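Local structure of 4-methyl-5(B-hydroxyethyl)-thiazole monophosphate biosynthesis enzyme (3OT1) at residues 12-17 / 27-32; 156-161 / 171-176. The protein is of unknown function but belongs to the DJ-1/PfpI family and may take part in making the thiazole phosphate moiety of thiamine. One frame throughout, in Å; residues are numbered along the deposited sequence.

Contact 1: 12-17 / 27-32; sequences ILVPVA and IIVDTL
Strand 12-16 and helix 27-32 run nearly antiparallel, Ile-12 lying across from Leu-32 and Val-14 across from Val-29, with 160° between their directions and axes 10.0 Å apart at the nearest point. Ile-12 and Val-14, two residues apart on the strand, both point at the helix, which answers with Ile-28, Val-29 and Leu-32. The closest touch is between methyls, Ile-12 CG2 to Leu-32 CD1 at 3.8 Å. The same Leu-32 CD1 also lies 4.0 Å from Ile-12 CG1, so one leucine methyl sits against both branches of the isoleucine while the two side chains cross at about a right angle. In Leu-32 the CG lies beside the backbone N and opposite the carbonyl carbon (chi1 -67°), which carries the branch down to the strand. Further along, Val-14 meets the helix through a single methyl: its CG2 is 4.2 Å from Ile-28 CG2 and 4.2 Å from Val-29 CG2, touching two consecutive helix residues. Val-39 of the neighbouring strand 38-43 packs on both Val-14 and Leu-32. On the helix itself, Ile-27 O accepts two bonds, from Thr-31 N and, at 2.8 Å, from Thr-31 OG1, which reach it from opposite faces of its carbonyl plane; the threonine hydroxyl is thus paired within its own helix. This is the first half of a right-handed beta-alpha-beta crossover, strand 11-16 to helix 22-34 to strand 38-43. Every touching residue is buried, and between these segments the contact is made by branched aliphatic carbons, without polar links.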
loop_
_atom_site.group_PDB
_atom_site.type_symbol
_atom_site.label_atom_id
_atom_site.label_comp_id
_atom_site.label_asym_id
_atom_site.label_seq_id
_atom_site.Cartn_x
_atom_site.Cartn_y
_atom_site.Cartn_z
ATOM N N ILE A 12 10.072 -2.372 -15.173
ATOM C CA ILE A 12 10.198 -1.264 -14.222
ATOM C C ILE A 12 11.209 -1.635 -13.136
ATOM O O ILE A 12 11.146 -2.720 -12.550
ATOM C CB ILE A 12 8.847 -0.981 -13.506
ATOM C CG1 ILE A 12 7.662 -0.991 -14.487
ATOM C CG2 ILE A 12 8.957 0.333 -12.728
ATOM C CD1 ILE A 12 7.714 0.124 -15.512
ATOM N N LEU A 13 12.095 -0.695 -12.836
ATOM C CA LEU A 13 13.046 -0.841 -11.744
ATOM C C LEU A 13 12.559 -0.034 -10.546
ATOM O O LEU A 13 12.295 1.166 -10.691
ATOM C CB LEU A 13 14.431 -0.356 -12.159
ATOM C CG LEU A 13 15.520 -0.429 -11.090
ATOM C CD1 LEU A 13 15.710 -1.830 -10.557
ATOM C CD2 LEU A 13 16.845 0.111 -11.663
ATOM N N VAL A 14 12.418 -0.691 -9.386
ATOM C CA VAL A 14 11.982 -0.058 -8.146
ATOM C C VAL A 14 13.070 -0.258 -7.088
ATOM O O VAL A 14 13.153 -1.305 -6.432
ATOM C CB VAL A 14 10.646 -0.633 -7.640
ATOM C CG1 VAL A 14 10.200 0.089 -6.367
ATOM C CG2 VAL A 14 9.579 -0.510 -8.707
ATOM N N PRO A 15 13.939 0.744 -6.904
ATOM C CA PRO A 15 14.929 0.661 -5.837
ATOM C C PRO A 15 14.260 0.750 -4.469
ATOM O O PRO A 15 13.257 1.437 -4.305
ATOM C CB PRO A 15 15.786 1.896 -6.071
ATOM C CG PRO A 15 15.570 2.198 -7.519
ATOM C CD PRO A 15 14.134 1.941 -7.725
ATOM N N VAL A 16 14.840 0.036 -3.509
ATOM C CA VAL A 16 14.406 0.086 -2.122
ATOM C C VAL A 16 15.622 0.205 -1.226
ATOM O O VAL A 16 16.707 -0.279 -1.558
ATOM C CB VAL A 16 13.586 -1.173 -1.750
ATOM C CG1 VAL A 16 12.288 -1.181 -2.532
ATOM C CG2 VAL A 16 14.364 -2.468 -1.945
ATOM N N ALA A 17 15.435 0.842 -0.085
ATOM C CA ALA A 17 16.510 1.026 0.890
ATOM C C ALA A 17 15.955 0.875 2.286
ATOM O O ALA A 17 14.755 0.927 2.524
ATOM C CB ALA A 17 17.133 2.440 0.748
ATOM N N ILE A 27 2.544 -0.549 -3.002
ATOM C CA ILE A 27 1.509 -0.044 -3.901
ATOM C C ILE A 27 2.057 0.080 -5.318
ATOM O O ILE A 27 1.401 -0.319 -6.286
ATOM C CB ILE A 27 0.916 1.285 -3.407
ATOM C CG1 ILE A 27 0.077 1.075 -2.140
ATOM C CG2 ILE A 27 0.089 1.978 -4.539
ATOM C CD1 ILE A 27 -0.278 2.361 -1.392
ATOM N N ILE A 28 3.245 0.647 -5.460
ATOM C CA ILE A 28 3.850 0.788 -6.784
ATOM C C ILE A 28 4.052 -0.577 -7.420
ATOM O O ILE A 28 3.644 -0.788 -8.563
ATOM C CB ILE A 28 5.183 1.572 -6.694
ATOM C CG1 ILE A 28 4.934 3.029 -6.279
ATOM C CG2 ILE A 28 5.944 1.484 -8.009
ATOM C CD1 ILE A 28 6.140 3.747 -5.691
ATOM N N VAL A 29 4.704 -1.484 -6.714
ATOM C CA VAL A 29 5.026 -2.769 -7.309
ATOM C C VAL A 29 3.751 -3.531 -7.696
ATOM O O VAL A 29 3.617 -4.017 -8.802
ATOM C CB VAL A 29 5.897 -3.614 -6.350
ATOM C CG1 VAL A 29 6.042 -5.022 -6.881
ATOM C CG2 VAL A 29 7.276 -2.951 -6.150
ATOM N N ASP A 30 2.833 -3.641 -6.745
ATOM C CA ASP A 30 1.602 -4.418 -6.939
ATOM C C ASP A 30 0.810 -3.847 -8.115
ATOM O O ASP A 30 0.401 -4.576 -9.022
ATOM C CB ASP A 30 0.820 -4.398 -5.611
ATOM C CG ASP A 30 -0.439 -5.200 -5.590
ATOM O OD1 ASP A 30 -1.157 -5.320 -6.586
ATOM O OD2 ASP A 30 -0.707 -5.703 -4.468
ATOM N N THR A 31 0.593 -2.542 -8.122
ATOM C CA THR A 31 -0.201 -1.926 -9.175
ATOM C C THR A 31 0.419 -2.143 -10.542
ATOM O O THR A 31 -0.277 -2.455 -11.514
ATOM C CB THR A 31 -0.440 -0.428 -8.878
ATOM O OG1 THR A 31 -1.082 -0.306 -7.601
ATOM C CG2 THR A 31 -1.334 0.225 -9.912
ATOM N N LEU A 32 1.730 -1.999 -10.640
ATOM C CA LEU A 32 2.378 -2.228 -11.925
ATOM C C LEU A 32 2.328 -3.691 -12.347
ATOM O O LEU A 32 2.164 -3.961 -13.538
ATOM C CB LEU A 32 3.818 -1.714 -11.874
ATOM C CG LEU A 32 3.982 -0.203 -11.737
ATOM C CD1 LEU A 32 5.422 0.171 -11.386
ATOM C CD2 LEU A 32 3.528 0.471 -13.012
#

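Contact 2: 156-161 / 171-176; sequences HLLTSQ and LAMIAL
Leu-158 is the one residue of strand 157-160 that meets helix 171-176, and its two methyls divide the work. CD2 goes to the Ala-172 and Met-173 turn, CD1 to Leu-176. Met-173 is a selenomethionine here, and the tightest approach is to its CG, 3.4 Å from Leu-158 CD2, closer than ordinary van der Waals contact between carbons. Leu-158 CD2 also lies 3.9 Å from Met-173 N, which puts this methyl down against the helix backbone, and the methyl of Ala-172 flanks it, Ala-172 CB being 4.2 Å from Leu-158 CD2. The other branch meets the helix one turn later, where Leu-158 CD1 and Leu-176 CD1 stand 4.0 Å apart. Both larger partners cross Leu-158 obliquely. CG of Leu-158 stands anti to the backbone N (chi1 -176°), beside the carbonyl carbon, and chi2 near 69° turns its two methyls to different helix residues. Beneath, Leu-158 also rests on Leu-106 and Ala-108 of strand 106-110 and on Val-149 of strand 149-152. The segments run at 163° to each other, nearly antiparallel, as expected of a strand followed by a helix that returns over the sheet. No hydrogen bond links them; the strand backbone is instead paired with Val-107, Ala-109 and Cys-150 in the sheet. One leucine thus makes the strand's whole share of this contact, by close fit of apolar carbons, tightest at Met-173 CG.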
loop_
_atom_site.group_PDB
_atom_site.type_symbol
_atom_site.label_atom_id
_atom_site.label_comp_id
_atom_site.label_asym_id
_atom_site.label_seq_id
_atom_site.Cartn_x
_atom_site.Cartn_y
_atom_site.Cartn_z
ATOM N N HIS A 156 10.454 13.980 -18.942
ATOM C CA HIS A 156 9.883 12.650 -18.698
ATOM C C HIS A 156 9.856 12.337 -17.206
ATOM O O HIS A 156 10.406 11.315 -16.775
ATOM C CB HIS A 156 10.692 11.570 -19.427
ATOM C CG HIS A 156 10.905 11.851 -20.872
ATOM N ND1 HIS A 156 12.108 12.291 -21.377
ATOM C CD2 HIS A 156 10.053 11.789 -21.918
ATOM C CE1 HIS A 156 11.991 12.470 -22.683
ATOM N NE2 HIS A 156 10.754 12.173 -23.036
ATOM N N LEU A 157 9.259 13.230 -16.419
ATOM C CA LEU A 157 9.319 13.137 -14.960
ATOM C C LEU A 157 7.923 13.126 -14.344
ATOM O O LEU A 157 7.105 14.009 -14.582
ATOM C CB LEU A 157 10.101 14.333 -14.388
ATOM C CG LEU A 157 10.206 14.350 -12.867
ATOM C CD1 LEU A 157 11.077 13.206 -12.366
ATOM C CD2 LEU A 157 10.699 15.706 -12.360
ATOM N N LEU A 158 7.651 12.116 -13.522
ATOM C CA LEU A 158 6.378 12.013 -12.819
ATOM C C LEU A 158 6.660 12.083 -11.325
ATOM O O LEU A 158 7.474 11.296 -10.826
ATOM C CB LEU A 158 5.712 10.680 -13.144
ATOM C CG LEU A 158 4.316 10.473 -12.535
ATOM C CD1 LEU A 158 3.289 11.417 -13.201
ATOM C CD2 LEU A 158 3.904 9.007 -12.660
ATOM N N THR A 159 6.006 12.994 -10.616
ATOM C CA THR A 159 6.162 13.048 -9.187
ATOM C C THR A 159 4.813 13.053 -8.475
ATOM O O THR A 159 3.773 13.344 -9.057
ATOM C CB THR A 159 7.012 14.265 -8.750
ATOM O OG1 THR A 159 6.437 15.464 -9.272
ATOM C CG2 THR A 159 8.448 14.097 -9.176
ATOM N N SER A 160 4.848 12.689 -7.192
ATOM C CA SER A 160 3.631 12.625 -6.412
ATOM C C SER A 160 3.963 12.813 -4.931
ATOM O O SER A 160 5.117 12.886 -4.553
ATOM C CB SER A 160 2.905 11.317 -6.700
ATOM O OG SER A 160 1.607 11.231 -6.158
ATOM N N GLN A 161 2.946 12.920 -4.092
ATOM C CA GLN A 161 3.093 13.475 -2.748
ATOM C C GLN A 161 3.266 12.516 -1.574
ATOM O O GLN A 161 4.033 12.826 -0.684
ATOM C CB GLN A 161 1.911 14.400 -2.451
ATOM C CG GLN A 161 1.836 15.610 -3.391
ATOM C CD GLN A 161 0.920 16.675 -2.870
ATOM O OE1 GLN A 161 0.507 16.658 -1.701
ATOM N NE2 GLN A 161 0.636 17.658 -3.708
ATOM N N LEU A 171 -1.011 4.365 -11.015
ATOM C CA LEU A 171 -1.943 4.307 -12.134
ATOM C C LEU A 171 -1.571 5.316 -13.219
ATOM O O LEU A 171 -1.686 5.000 -14.408
ATOM C CB LEU A 171 -3.369 4.501 -11.646
ATOM C CG LEU A 171 -3.896 3.321 -10.811
ATOM C CD1 LEU A 171 -5.136 3.743 -10.012
ATOM C CD2 LEU A 171 -4.145 2.066 -11.642
ATOM N N ALA A 172 -1.112 6.503 -12.833
ATOM C CA ALA A 172 -0.635 7.486 -13.813
ATOM C C ALA A 172 0.586 6.954 -14.559
ATOM O O ALA A 172 0.722 7.173 -15.764
ATOM C CB ALA A 172 -0.283 8.789 -13.110
HETATM N N MSE A 173 1.474 6.254 -13.859
HETATM C CA MSE A 173 2.605 5.615 -14.524
HETATM C C MSE A 173 2.137 4.653 -15.604
HETATM O O MSE A 173 2.660 4.654 -16.712
HETATM C CB MSE A 173 3.469 4.828 -13.542
HETATM C CG MSE A 173 4.350 5.599 -12.600
HETATM SE SE MSE A 173 5.495 4.462 -11.563
HETATM C CE MSE A 173 6.229 3.943 -12.911
ATOM N N ILE A 174 1.160 3.829 -15.283
ATOM C CA ILE A 174 0.598 2.914 -16.274
ATOM C C ILE A 174 0.026 3.674 -17.460
ATOM O O ILE A 174 0.261 3.298 -18.621
ATOM C CB ILE A 174 -0.466 1.994 -15.659
ATOM C CG1 ILE A 174 0.149 1.063 -14.611
ATOM C CG2 ILE A 174 -1.157 1.149 -16.739
ATOM C CD1 ILE A 174 -0.891 0.502 -13.621
ATOM N N ALA A 175 -0.739 4.724 -17.182
ATOM C CA ALA A 175 -1.336 5.515 -18.256
ATOM C C ALA A 175 -0.247 6.057 -19.195
ATOM O O ALA A 175 -0.407 5.994 -20.430
ATOM C CB ALA A 175 -2.192 6.623 -17.700
ATOM N N LEU A 176 0.848 6.564 -18.634
ATOM C CA LEU A 176 1.944 7.116 -19.439
ATOM C C LEU A 176 2.662 6.054 -20.239
ATOM O O LEU A 176 3.027 6.272 -21.395
ATOM C CB LEU A 176 2.946 7.848 -18.539
ATOM C CG LEU A 176 2.440 9.160 -17.957
ATOM C CD1 LEU A 176 3.305 9.616 -16.819
ATOM C CD2 LEU A 176 2.345 10.251 -19.024
#

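Overall arrangement
Contact 1 closes before contact 2 opens along the chain, and their centres lie 13 Å apart. Both seat a helix on the same mixed sheet through the strand that precedes it: strand 11-16 with helix 22-34, and strand 157-160 with helix 166-178. Strands 74-77 and 106-110 separate the two strands in the sheet, yet the two helices touch. Leu-32 CD2 packs on Ile-174 CG1 at 3.8 Å, and Thr-31 CG2 on Leu-171 CD2 at 3.8 Å, so the contacts merge into one apolar layer. Helices lying side by side over a largely parallel sheet fit the alpha/beta sandwich architecture of the DJ-1 superfamily.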